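Local structure of succinate-semialdehyde dehydrogenase (Synechococcus sp., 4ITA) at residues 30-34 / 179-185; 64-68 / 82-87; 76-80 / 296-302; 91-95 / 422-426; 343-349 / 365-369. The protein probably oxidises succinic semialdehyde to succinate, with a nicotinamide dinucleotide as hydride acceptor, as a member of the aldehyde dehydrogenase family. All blocks are in the same frame, centred on the assembly; numbering follows the deposited sequence.

Interactions 1 to 4 involve the N-terminal helices, whereas interaction 5 pairs two neighbouring strands of the seven-stranded sheet of the catalytic half. Interaction 1 sets helix 24-41 against edge strand 182-185 of the Rossmann-type sheet. Interactions 3, 2 and 4 come in that order along helix 79-103. Interactions 2 and 3 touch, with centres about 12 Å apart, through Glu-85 with Lys-77 and Ser-65 with His-79. Interactions 3 and 4 tie this helix to the loops 296-302 and 422-426. Interaction 2 is nested inside the chain loop closed by interaction 1, and interaction 5 inside that closed by interaction 4, so distant parts of the chain meet. Interaction 5 lies about 43 Å from interaction 1, between centres.

Interaction 1 of 5, residues 30-34 / 179-185; sequences KLAKA and EGVFQTL. With EDO (1,2-ethanediol), chain E.
Lys-33 leaves helix 24-41 with CG anti to the backbone N (chi1 -173°), then bends at chi3 (71°), and this brings NZ round to the carboxylate of Glu-179; Gln-183 reaches back from the other side on an extended chain and puts its amide against the helix. The helix here flanks strand 182-185 at one edge of the Rossmann-type sheet, and the two short segments run nearly antiparallel, at 169°. Gln-183 NE2 donates to Lys-30 O at 2.9 Å, coming from above the carbonyl plane, while Ala-34 N makes its helical bond to the same oxygen from the opposite face. Ala-34 CB lies 3.7 Å from that NE2. On the other side of the amide, OE1 rests 3.2 Å from Lys-33 CE and also faces the methylenes of Lys-30. Lys-33 NZ forms a salt bridge of 2.8 Å with Glu-179 OE2, on the lone pair directed away from the other oxygen; the carboxylate arm lies roughly perpendicular to the lysine chain. A leucine at Lys-33 would probably leave the Glu-179 carboxylate without its positive partner. Gly-180 lets the turn come in close: its O meets Ala-34 CA at 3.6 Å, and a CB here would crowd Lys-33 O. Phe-182 N donates to O2 of a 1,2-ethanediol, probably from the crystallisation liquor, at 3.0 Å. Lys-30 CD packs on Leu-185 CD2, the two chains running in opposite senses. Lys-30 NZ donates to a water at 2.8 Å, which in turn donates a hydrogen bond to Thr-184 O.

Interaction 2 of 5, residues 64-68 / 82-87; sequences TSKFA and AIAEAE
Residues 64-68 of helix 64-75 pass residues 82-87 of helix 79-103 at 117° with the short axes 8.1 Å apart, and Ala-68 and Ala-82 sit where the backbones come nearest, 4.6 Å from CA to CA. Small side chains make this closeness possible. Ala-68 CB meets Ala-82 CB at 3.5 Å, and also lies 3.6 Å from CG1 of Ile-83. That branch of Ile-83 is anti to its carbonyl carbon (chi1 -74°), which lays it along the neighbouring helix over Ala-68 and the CA of Ser-65. The other branch, CG2, turns to Thr-64 and packs on both its OG1 and its methyl. These two helices follow each other in the chain, joined by the short link 76-78, and belong to the run of N-terminal helices of the aldehyde dehydrogenase fold. At the far end of the contact Thr-64 points its hydroxyl into the second helix: OG1 comes within 3.2 Å of Ile-83 O, but the angle is too poor for a hydrogen bond. Ala-86 CB takes up the space beside it, 3.3 Å from OG1, and CG of Glu-87 lies a little farther off. Behind this interface Met-71, on the next turn of the first helix, covers Ala-82 and Ala-86. Glu-85 faces another way, holding Lys-77 in a salt bridge and accepting from the backbone N of Phe-136 and of Trp-137.

Interaction 3 of 5, residues 76-80 / 296-302; sequences GKTHQ and PMAPETD
His-79 reaches over to Pro-296 and Met-297 from the first turn of helix 79-103, and its side chain can be followed outward. CB lies 3.6 Å from Pro-296 O, the same oxygen that accepts a nearly straight bond (173°) from His-79 N at 2.8 Å; the donor stands above the carbonyl plane. CG is anti to the backbone N (chi1 -175°), which turns the ring toward Met-297. There CE of the methionine covers CG and CD2 from over one face, 3.9 Å from the ring centroid, a CH-pi contact; the chain of Met-297 is bent at chi2 and chi3 to curl its methyl over, and SD stands obliquely to the ring. At the near nitrogen, ND1 shares a water at 2.9 Å, and that water also donates to Met-297 O and Gln-80 OE1. The far nitrogen, NE2, probably hydrogen-bonds to Ser-65 O, so that both nitrogens of the ring have partners. Thr-78, in the N-cap position, bonds through OG1 to Ser-81 OG, while its methyl CG2 rests 3.5 Å from Thr-301 O. The ring of Pro-296 packs by CB onto Gly-76 O and Lys-77 O. Gly-76, with positive phi, ends helix 64-75, and Lys-77 and Thr-78 lead on to helix 79-103. The loop 296-302, which turns at 298-301 in a type I beta turn, connects helices 274-289 and 309-325 along the chain; with Thr-72 behind Pro-296 and Met-297, it fits against the junction of helices 64-75 and 79-103.

Interaction 4 of 5, residues 91-95 / 422-426; sequences LVCRY and DPRLP
Tyr-95 and Pro-423 carry this contact between helix 79-103 and a type I beta turn, 422-425, that opens with an Asx turn at Asp-422. The loop runs from strand 412-415 of the catalytic sheet toward strand 434-435 of the Rossmann-type sheet. Apolar contacts come first. Pro-423 CG lies against Leu-91 CD2 at 4.0 Å and Val-92 CB at 4.1 Å, and its CB meets Tyr-95 CG at 3.8 Å, an off-centre CH-pi contact. The ring is brought there by CG standing anti to the backbone N (chi1 -179°). Over the same ring face, Pro-423 O approaches CE2 to 3.3 Å, toward the rim, and Arg-424 N lies above it as well.

Charge and hydrogen bonds shape the turn itself. Asp-422 OD1 takes a bond from Arg-424 N, which forms the Asx turn, and Arg-424 grips the carboxylate side-on with NE and NH2, the latter to OD2 at 2.8 Å. Arg-424 also packs on Thr-111 of the second subunit. At the ring edge a water sits in plane, 2.7 Å from Tyr-95 OH, and donates to Arg-424 O.

Interaction 5 of 5, residues 343-349 / 365-369; sequences YPPTILT and PVAMV
Thr-346 and Val-366 start the pairing, their side chains standing next to each other on the same face of the sheet. Thr-346 N bonds to Pro-365 O at 2.9 Å, in the carbonyl plane, and Thr-346 O accepts from Ala-367 N. Leu-348 N then reaches Ala-367 O nearly along the C=O axis (175°), and Leu-348 O accepts from Val-369 N at 2.9 Å, giving the alternating pattern of parallel strands. On the face with Thr-346 and Leu-348, Val-366 is the hub: CG1, anti to its backbone N (chi1 180°), meets Thr-346 CG2 at 3.9 Å and Leu-348 CD1 at 4.1 Å, while CG2 lies 3.8 Å from Tyr-343 CE2. On the other face Ile-347 CG2 packs on Val-369 CG2 at 3.7 Å.

Thr-346 OG1 also ties down the start of the strand, donating to Pro-344 O at 2.8 Å and accepting from the backbone N of Gly-333. A valine here would probably leave both the Pro-344 carbonyl and that N-H without their hydroxyl partner. Outside this, helix 309-325 covers Tyr-343 and Val-366, whereas Phe-288 of helix 274-289 lies over Ile-347 and Ala-367. Strand 328-331 runs antiparallel beyond 346-349, and 267-273 beyond 366-372 is parallel, so the pair belongs inside the mixed, helix-flanked sheet of the aldehyde dehydrogenase catalytic domain.

Interaction 1 of 5, residues 30-34 / 179-185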
# COMPACT_ATOMS: atom_id res chain seq x y z
N LYS A 30 -16.03 -8.82 -19.73
CA LYS A 30 -15.22 -7.60 -19.73
C LYS A 30 -13.85 -7.82 -19.11
O LYS A 30 -12.86 -7.27 -19.59
CB LYS A 30 -15.98 -6.45 -19.08
CG LYS A 30 -17.19 -6.03 -19.92
CD LYS A 30 -17.62 -4.61 -19.66
CE LYS A 30 -18.84 -4.24 -20.49
NZ LYS A 30 -18.49 -3.46 -21.71
N LEU A 31 -13.78 -8.63 -18.06
CA LEU A 31 -12.49 -8.95 -17.45
C LEU A 31 -11.62 -9.81 -18.37
O LEU A 31 -10.41 -9.59 -18.46
CB LEU A 31 -12.68 -9.60 -16.07
CG LEU A 31 -13.38 -8.68 -15.07
CD1 LEU A 31 -13.62 -9.40 -13.75
CD2 LEU A 31 -12.58 -7.40 -14.83
N ALA A 32 -12.22 -10.75 -19.08
CA ALA A 32 -11.48 -11.54 -20.07
C ALA A 32 -10.91 -10.62 -21.15
O ALA A 32 -9.75 -10.78 -21.55
CB ALA A 32 -12.38 -12.59 -20.70
N LYS A 33 -11.71 -9.67 -21.62
CA LYS A 33 -11.23 -8.75 -22.65
C LYS A 33 -10.14 -7.84 -22.12
O LYS A 33 -9.16 -7.56 -22.82
CB LYS A 33 -12.38 -7.94 -23.26
CG LYS A 33 -11.94 -7.11 -24.46
CD LYS A 33 -13.09 -6.52 -25.24
CE LYS A 33 -13.78 -5.42 -24.48
NZ LYS A 33 -14.99 -4.95 -25.24
N ALA A 34 -10.28 -7.38 -20.88
CA ALA A 34 -9.24 -6.56 -20.26
C ALA A 34 -7.92 -7.31 -20.16
O ALA A 34 -6.85 -6.74 -20.40
CB ALA A 34 -9.68 -6.11 -18.88
N GLU A 179 -9.32 -1.15 -27.43
CA GLU A 179 -10.46 -1.76 -26.76
C GLU A 179 -9.99 -2.65 -25.62
O GLU A 179 -9.08 -3.46 -25.78
CB GLU A 179 -11.24 -2.58 -27.78
CG GLU A 179 -12.48 -3.24 -27.21
CD GLU A 179 -13.27 -4.02 -28.25
OE1 GLU A 179 -12.84 -4.10 -29.41
OE2 GLU A 179 -14.33 -4.55 -27.88
N GLY A 180 -10.62 -2.50 -24.46
CA GLY A 180 -10.27 -3.30 -23.29
C GLY A 180 -9.26 -2.65 -22.36
O GLY A 180 -9.02 -3.14 -21.26
N VAL A 181 -8.64 -1.56 -22.81
CA VAL A 181 -7.68 -0.87 -21.96
C VAL A 181 -8.39 -0.10 -20.85
O VAL A 181 -7.87 -0.00 -19.73
CB VAL A 181 -6.74 0.02 -22.81
CG1 VAL A 181 -5.94 0.98 -21.93
CG2 VAL A 181 -5.82 -0.86 -23.64
N PHE A 182 -9.55 0.46 -21.15
CA PHE A 182 -10.38 1.11 -20.13
C PHE A 182 -11.82 0.71 -20.37
O PHE A 182 -12.33 0.87 -21.48
CB PHE A 182 -10.24 2.63 -20.18
CG PHE A 182 -11.00 3.34 -19.08
CD1 PHE A 182 -12.38 3.54 -19.16
CD2 PHE A 182 -10.33 3.79 -17.96
CE1 PHE A 182 -13.07 4.18 -18.13
CE2 PHE A 182 -11.01 4.43 -16.93
CZ PHE A 182 -12.38 4.62 -17.02
N GLN A 183 -12.49 0.21 -19.34
CA GLN A 183 -13.89 -0.16 -19.48
C GLN A 183 -14.70 0.31 -18.30
O GLN A 183 -14.36 0.04 -17.15
CB GLN A 183 -14.06 -1.68 -19.62
CG GLN A 183 -13.46 -2.27 -20.89
CD GLN A 183 -13.60 -3.79 -20.93
OE1 GLN A 183 -14.54 -4.33 -21.54
NE2 GLN A 183 -12.70 -4.48 -20.26
N THR A 184 -15.78 1.01 -18.60
CA THR A 184 -16.78 1.37 -17.61
C THR A 184 -17.72 0.20 -17.35
O THR A 184 -18.28 -0.38 -18.28
CB THR A 184 -17.57 2.58 -18.09
OG1 THR A 184 -16.72 3.73 -17.98
CG2 THR A 184 -18.84 2.79 -17.27
N LEU A 185 -17.85 -0.16 -16.08
CA LEU A 185 -18.77 -1.21 -15.66
C LEU A 185 -20.00 -0.58 -15.04
O LEU A 185 -19.92 0.01 -13.96
CB LEU A 185 -18.11 -2.15 -14.64
CG LEU A 185 -16.75 -2.74 -15.02
CD1 LEU A 185 -16.26 -3.65 -13.91
CD2 LEU A 185 -16.81 -3.49 -16.34
C1 EDO E . -12.07 2.67 -24.28
O1 EDO E . -12.60 1.80 -25.28
C2 EDO E . -10.55 2.60 -24.28
O2 EDO E . -10.10 1.28 -23.98
O HOH W 1 -17.38 -1.10 -20.81
O HOH W 2 -15.28 -2.25 -24.03

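Interaction 2 of 5, residues 64-68 / 82-87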
# COMPACT_ATOMS: atom_id res chain seq x y z
N THR A 64 -15.35 20.95 -23.34
CA THR A 64 -15.48 21.16 -21.90
C THR A 64 -16.92 21.47 -21.48
O THR A 64 -17.42 20.92 -20.50
CB THR A 64 -14.49 22.25 -21.39
OG1 THR A 64 -14.38 22.18 -19.97
CG2 THR A 64 -14.91 23.65 -21.80
N SER A 65 -17.61 22.32 -22.24
CA SER A 65 -18.95 22.74 -21.86
C SER A 65 -19.94 21.59 -21.97
O SER A 65 -20.81 21.43 -21.11
CB SER A 65 -19.39 23.90 -22.75
OG SER A 65 -20.60 24.43 -22.26
N LYS A 66 -19.80 20.78 -23.01
CA LYS A 66 -20.66 19.63 -23.19
C LYS A 66 -20.48 18.60 -22.07
O LYS A 66 -21.45 18.09 -21.51
CB LYS A 66 -20.41 18.97 -24.55
CG LYS A 66 -21.13 17.63 -24.73
CD LYS A 66 -21.03 17.11 -26.17
CE LYS A 66 -19.83 16.20 -26.37
NZ LYS A 66 -19.85 15.56 -27.72
N PHE A 67 -19.23 18.29 -21.75
CA PHE A 67 -18.97 17.35 -20.67
C PHE A 67 -19.47 17.91 -19.35
O PHE A 67 -20.05 17.19 -18.54
CB PHE A 67 -17.50 16.98 -20.59
CG PHE A 67 -16.99 16.27 -21.81
CD1 PHE A 67 -17.71 15.21 -22.36
CD2 PHE A 67 -15.82 16.68 -22.43
CE1 PHE A 67 -17.25 14.56 -23.50
CE2 PHE A 67 -15.35 16.04 -23.56
CZ PHE A 67 -16.07 14.98 -24.10
N ALA A 68 -19.26 19.21 -19.15
CA ALA A 68 -19.73 19.86 -17.94
C ALA A 68 -21.24 19.75 -17.79
O ALA A 68 -21.75 19.56 -16.68
CB ALA A 68 -19.29 21.32 -17.93
N ALA A 82 -18.05 22.62 -13.22
CA ALA A 82 -17.89 21.41 -14.03
C ALA A 82 -16.98 21.65 -15.24
O ALA A 82 -16.23 20.75 -15.64
CB ALA A 82 -19.24 20.84 -14.45
N ILE A 83 -17.02 22.85 -15.80
CA ILE A 83 -16.08 23.23 -16.84
C ILE A 83 -14.67 23.18 -16.27
O ILE A 83 -13.77 22.59 -16.87
CB ILE A 83 -16.41 24.63 -17.42
CG1 ILE A 83 -17.65 24.55 -18.32
CG2 ILE A 83 -15.23 25.19 -18.21
CD1 ILE A 83 -18.21 25.91 -18.72
N ALA A 84 -14.47 23.76 -15.09
CA ALA A 84 -13.17 23.70 -14.44
C ALA A 84 -12.74 22.26 -14.19
O ALA A 84 -11.56 21.92 -14.33
CB ALA A 84 -13.16 24.52 -13.14
N GLU A 85 -13.70 21.40 -13.82
CA GLU A 85 -13.37 20.00 -13.57
C GLU A 85 -12.89 19.29 -14.84
O GLU A 85 -11.95 18.50 -14.81
CB GLU A 85 -14.55 19.26 -12.93
CG GLU A 85 -14.20 17.81 -12.66
CD GLU A 85 -15.26 17.03 -11.92
OE1 GLU A 85 -16.20 17.62 -11.35
OE2 GLU A 85 -15.13 15.79 -11.91
N ALA A 86 -13.55 19.57 -15.96
CA ALA A 86 -13.12 19.00 -17.24
C ALA A 86 -11.72 19.50 -17.60
O ALA A 86 -10.88 18.75 -18.10
CB ALA A 86 -14.11 19.35 -18.34
N GLU A 87 -11.46 20.78 -17.34
CA GLU A 87 -10.14 21.34 -17.60
C GLU A 87 -9.06 20.69 -16.74
O GLU A 87 -7.96 20.39 -17.22
CB GLU A 87 -10.16 22.86 -17.36
CG GLU A 87 -10.97 23.63 -18.40
CD GLU A 87 -11.15 25.09 -18.03
OE1 GLU A 87 -11.58 25.87 -18.92
OE2 GLU A 87 -10.89 25.46 -16.87

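Interaction 3 of 5, residues 76-80 / 296-302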
# COMPACT_ATOMS: atom_id res chain seq x y z
N GLY A 76 -25.50 17.80 -10.16
CA GLY A 76 -25.91 19.10 -9.64
C GLY A 76 -24.85 20.15 -9.35
O GLY A 76 -25.20 21.25 -8.90
N LYS A 77 -23.58 19.86 -9.58
CA LYS A 77 -22.56 20.90 -9.40
C LYS A 77 -22.75 21.99 -10.46
O LYS A 77 -23.31 21.73 -11.52
CB LYS A 77 -21.14 20.33 -9.44
CG LYS A 77 -20.61 20.04 -10.83
CD LYS A 77 -19.26 19.33 -10.77
CE LYS A 77 -18.16 20.29 -10.39
NZ LYS A 77 -17.02 19.59 -9.72
N THR A 78 -22.31 23.22 -10.17
CA THR A 78 -22.52 24.29 -11.14
C THR A 78 -21.82 23.96 -12.46
O THR A 78 -20.76 23.33 -12.48
CB THR A 78 -22.01 25.65 -10.64
OG1 THR A 78 -20.59 25.61 -10.49
CG2 THR A 78 -22.67 26.03 -9.32
N HIS A 79 -22.43 24.39 -13.55
CA HIS A 79 -21.86 24.17 -14.87
C HIS A 79 -20.47 24.80 -14.96
O HIS A 79 -19.54 24.22 -15.55
CB HIS A 79 -22.79 24.74 -15.94
CG HIS A 79 -22.35 24.45 -17.34
ND1 HIS A 79 -21.99 25.45 -18.22
CD2 HIS A 79 -22.20 23.28 -18.01
CE1 HIS A 79 -21.65 24.90 -19.38
NE2 HIS A 79 -21.78 23.60 -19.28
N GLN A 80 -20.30 25.97 -14.36
CA GLN A 80 -19.00 26.63 -14.38
C GLN A 80 -17.92 25.83 -13.65
O GLN A 80 -16.80 25.72 -14.14
CB GLN A 80 -19.10 28.06 -13.84
CG GLN A 80 -19.93 28.98 -14.72
CD GLN A 80 -19.44 29.05 -16.16
OE1 GLN A 80 -20.21 28.87 -17.10
NE2 GLN A 80 -18.15 29.33 -16.33
N PRO A 296 -28.03 25.11 -11.29
CA PRO A 296 -26.58 25.05 -11.48
C PRO A 296 -26.13 25.30 -12.93
O PRO A 296 -24.97 25.62 -13.16
CB PRO A 296 -26.21 23.64 -11.02
CG PRO A 296 -27.47 22.84 -11.20
CD PRO A 296 -28.58 23.81 -10.85
N MET A 297 -27.05 25.20 -13.89
CA MET A 297 -26.71 25.53 -15.27
C MET A 297 -26.52 27.03 -15.50
O MET A 297 -25.86 27.44 -16.45
CB MET A 297 -27.73 24.97 -16.25
CG MET A 297 -27.59 23.47 -16.53
SD MET A 297 -26.02 22.90 -17.27
CE MET A 297 -25.89 23.91 -18.74
N ALA A 298 -27.09 27.86 -14.62
CA ALA A 298 -26.95 29.31 -14.74
C ALA A 298 -25.57 29.76 -14.26
O ALA A 298 -25.15 29.39 -13.17
CB ALA A 298 -28.04 30.02 -13.96
N PRO A 299 -24.86 30.57 -15.06
CA PRO A 299 -23.48 30.93 -14.72
C PRO A 299 -23.33 31.74 -13.42
O PRO A 299 -22.25 31.75 -12.83
CB PRO A 299 -23.02 31.76 -15.92
CG PRO A 299 -24.28 32.23 -16.58
CD PRO A 299 -25.26 31.12 -16.37
N GLU A 300 -24.40 32.38 -12.99
CA GLU A 300 -24.36 33.21 -11.79
C GLU A 300 -24.58 32.40 -10.50
O GLU A 300 -24.39 32.90 -9.40
CB GLU A 300 -25.41 34.31 -11.88
CG GLU A 300 -26.85 33.78 -11.91
CD GLU A 300 -27.37 33.52 -13.31
OE1 GLU A 300 -28.59 33.26 -13.44
OE2 GLU A 300 -26.58 33.61 -14.28
N THR A 301 -24.98 31.14 -10.65
CA THR A 301 -25.27 30.31 -9.48
C THR A 301 -24.01 29.92 -8.71
O THR A 301 -23.02 29.48 -9.30
CB THR A 301 -26.04 29.04 -9.90
OG1 THR A 301 -27.29 29.42 -10.46
CG2 THR A 301 -26.27 28.12 -8.71
N ASP A 302 -24.04 30.11 -7.39
CA ASP A 302 -22.98 29.61 -6.51
C ASP A 302 -23.28 28.22 -5.98
O ASP A 302 -22.42 27.35 -5.96
CB ASP A 302 -22.79 30.54 -5.31
CG ASP A 302 -22.22 31.89 -5.68
OD1 ASP A 302 -21.14 31.92 -6.31
OD2 ASP A 302 -22.85 32.91 -5.37
O HOH W 3 -23.10 28.01 -17.28
O HOH W 4 -22.71 27.58 -13.59

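Interaction 4 of 5, residues 91-95 / 422-426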
# COMPACT_ATOMS: atom_id res chain seq x y z
N LEU A 91 -5.70 18.42 -17.57
CA LEU A 91 -4.41 18.76 -17.00
C LEU A 91 -3.69 17.53 -16.46
O LEU A 91 -2.49 17.38 -16.65
CB LEU A 91 -4.58 19.80 -15.90
CG LEU A 91 -3.35 20.51 -15.37
CD1 LEU A 91 -2.78 21.43 -16.44
CD2 LEU A 91 -3.72 21.29 -14.11
N VAL A 92 -4.40 16.63 -15.77
CA VAL A 92 -3.72 15.46 -15.22
C VAL A 92 -3.34 14.47 -16.33
O VAL A 92 -2.33 13.78 -16.23
CB VAL A 92 -4.52 14.79 -14.05
CG1 VAL A 92 -5.82 14.17 -14.56
CG2 VAL A 92 -3.64 13.77 -13.33
N CYS A 93 -4.13 14.43 -17.41
CA CYS A 93 -3.74 13.65 -18.58
C CYS A 93 -2.41 14.16 -19.13
O CYS A 93 -1.49 13.38 -19.40
CB CYS A 93 -4.82 13.72 -19.67
SG CYS A 93 -6.31 12.78 -19.28
N ARG A 94 -2.31 15.47 -19.28
CA ARG A 94 -1.08 16.06 -19.81
C ARG A 94 0.09 15.88 -18.85
O ARG A 94 1.22 15.64 -19.29
CB ARG A 94 -1.28 17.54 -20.14
CG ARG A 94 -2.23 17.74 -21.30
CD ARG A 94 -2.10 19.11 -21.96
NE ARG A 94 -3.04 19.24 -23.07
CZ ARG A 94 -2.83 18.73 -24.28
NH1 ARG A 94 -1.71 18.06 -24.52
NH2 ARG A 94 -3.74 18.87 -25.23
N TYR A 95 -0.16 15.98 -17.55
CA TYR A 95 0.89 15.77 -16.55
C TYR A 95 1.57 14.41 -16.71
O TYR A 95 2.80 14.32 -16.77
CB TYR A 95 0.33 15.94 -15.14
CG TYR A 95 1.37 15.75 -14.07
CD1 TYR A 95 2.25 16.78 -13.74
CD2 TYR A 95 1.50 14.54 -13.39
CE1 TYR A 95 3.21 16.61 -12.77
CE2 TYR A 95 2.46 14.37 -12.41
CZ TYR A 95 3.31 15.40 -12.10
OH TYR A 95 4.27 15.22 -11.13
N ASP A 422 -3.49 19.14 -6.99
CA ASP A 422 -2.67 19.68 -8.06
C ASP A 422 -1.90 18.48 -8.58
O ASP A 422 -1.24 17.81 -7.80
CB ASP A 422 -1.71 20.72 -7.47
CG ASP A 422 -0.83 21.40 -8.51
OD1 ASP A 422 -0.46 20.78 -9.52
OD2 ASP A 422 -0.47 22.58 -8.28
N PRO A 423 -1.96 18.19 -9.90
CA PRO A 423 -1.24 17.02 -10.41
C PRO A 423 0.25 16.98 -10.05
O PRO A 423 0.85 15.91 -10.00
CB PRO A 423 -1.41 17.15 -11.93
CG PRO A 423 -2.65 17.94 -12.11
CD PRO A 423 -2.70 18.90 -10.96
N ARG A 424 0.84 18.14 -9.79
CA ARG A 424 2.27 18.23 -9.52
C ARG A 424 2.68 17.74 -8.13
O ARG A 424 3.87 17.52 -7.87
CB ARG A 424 2.75 19.67 -9.71
CG ARG A 424 2.63 20.18 -11.14
CD ARG A 424 2.92 21.67 -11.23
NE ARG A 424 1.92 22.45 -10.51
CZ ARG A 424 1.90 23.78 -10.47
NH1 ARG A 424 2.82 24.48 -11.12
NH2 ARG A 424 0.95 24.40 -9.79
N LEU A 425 1.71 17.58 -7.23
CA LEU A 425 1.98 17.25 -5.83
C LEU A 425 1.13 16.06 -5.41
O LEU A 425 -0.05 16.00 -5.75
CB LEU A 425 1.65 18.45 -4.93
CG LEU A 425 2.66 19.60 -4.75
CD1 LEU A 425 3.91 19.15 -4.03
CD2 LEU A 425 3.04 20.28 -6.04
N PRO A 426 1.72 15.09 -4.68
CA PRO A 426 0.91 13.94 -4.25
C PRO A 426 -0.25 14.34 -3.33
O PRO A 426 -0.22 15.40 -2.70
CB PRO A 426 1.92 13.04 -3.53
CG PRO A 426 3.27 13.47 -4.07
CD PRO A 426 3.13 14.95 -4.31
O HOH W 5 5.60 17.37 -10.15

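Interaction 5 of 5, residues 343-349 / 365-369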
# COMPACT_ATOMS: atom_id res chain seq x y z
N TYR A 343 -30.20 22.50 -0.14
CA TYR A 343 -29.89 22.82 1.25
C TYR A 343 -29.03 24.08 1.26
O TYR A 343 -28.06 24.18 0.50
CB TYR A 343 -29.16 21.65 1.92
CG TYR A 343 -29.22 21.71 3.42
CD1 TYR A 343 -30.25 21.08 4.11
CD2 TYR A 343 -28.27 22.40 4.16
CE1 TYR A 343 -30.34 21.13 5.48
CE2 TYR A 343 -28.35 22.46 5.54
CZ TYR A 343 -29.38 21.82 6.20
OH TYR A 343 -29.45 21.88 7.57
N PRO A 344 -29.38 25.07 2.10
CA PRO A 344 -28.70 26.37 2.04
C PRO A 344 -27.37 26.39 2.78
O PRO A 344 -27.16 25.58 3.69
CB PRO A 344 -29.69 27.29 2.76
CG PRO A 344 -30.29 26.40 3.79
CD PRO A 344 -30.43 25.05 3.12
N PRO A 345 -26.47 27.30 2.39
CA PRO A 345 -25.28 27.56 3.21
C PRO A 345 -25.67 27.76 4.66
O PRO A 345 -26.60 28.51 4.96
CB PRO A 345 -24.74 28.86 2.61
CG PRO A 345 -25.14 28.77 1.16
CD PRO A 345 -26.50 28.13 1.18
N THR A 346 -24.96 27.08 5.56
CA THR A 346 -25.35 27.02 6.96
C THR A 346 -24.12 27.18 7.83
O THR A 346 -23.04 26.69 7.50
CB THR A 346 -26.03 25.66 7.26
OG1 THR A 346 -27.23 25.55 6.50
CG2 THR A 346 -26.35 25.50 8.75
N ILE A 347 -24.28 27.87 8.96
CA ILE A 347 -23.21 28.01 9.93
C ILE A 347 -23.73 27.61 11.30
O ILE A 347 -24.75 28.14 11.75
CB ILE A 347 -22.65 29.45 9.98
CG1 ILE A 347 -22.08 29.86 8.61
CG2 ILE A 347 -21.61 29.59 11.09
CD1 ILE A 347 -21.75 31.34 8.50
N LEU A 348 -23.03 26.67 11.94
CA LEU A 348 -23.34 26.22 13.29
C LEU A 348 -22.26 26.66 14.26
O LEU A 348 -21.06 26.55 13.97
CB LEU A 348 -23.46 24.69 13.34
CG LEU A 348 -24.46 24.01 12.40
CD1 LEU A 348 -24.38 22.50 12.53
CD2 LEU A 348 -25.88 24.51 12.64
N THR A 349 -22.69 27.17 15.41
CA THR A 349 -21.78 27.62 16.45
C THR A 349 -22.19 27.01 17.79
O THR A 349 -23.27 26.41 17.90
CB THR A 349 -21.83 29.15 16.60
OG1 THR A 349 -23.13 29.54 17.06
CG2 THR A 349 -21.54 29.84 15.26
N PRO A 365 -22.97 22.33 2.34
CA PRO A 365 -22.32 23.61 2.66
C PRO A 365 -22.61 24.09 4.07
O PRO A 365 -23.21 25.16 4.26
CB PRO A 365 -22.91 24.56 1.62
CG PRO A 365 -24.29 24.01 1.38
CD PRO A 365 -24.15 22.51 1.47
N VAL A 366 -22.17 23.31 5.06
CA VAL A 366 -22.49 23.55 6.46
C VAL A 366 -21.20 23.67 7.24
O VAL A 366 -20.46 22.69 7.39
CB VAL A 366 -23.36 22.40 7.04
CG1 VAL A 366 -23.69 22.64 8.52
CG2 VAL A 366 -24.63 22.22 6.22
N ALA A 367 -20.91 24.86 7.74
CA ALA A 367 -19.67 25.11 8.48
C ALA A 367 -19.89 24.96 9.97
O ALA A 367 -20.85 25.52 10.50
CB ALA A 367 -19.16 26.50 8.18
N MET A 368 -19.02 24.22 10.65
CA MET A 368 -18.96 24.22 12.11
C MET A 368 -17.90 25.24 12.53
O MET A 368 -16.81 25.27 11.96
CB MET A 368 -18.61 22.83 12.67
CG MET A 368 -19.67 21.75 12.44
SD MET A 368 -19.33 20.12 13.24
CE MET A 368 -18.41 19.28 11.94
N VAL A 369 -18.20 26.08 13.52
CA VAL A 369 -17.27 27.12 13.94
C VAL A 369 -16.91 26.95 15.41
O VAL A 369 -17.77 26.66 16.24
CB VAL A 369 -17.84 28.53 13.69
CG1 VAL A 369 -16.84 29.61 14.08
CG2 VAL A 369 -18.24 28.68 12.23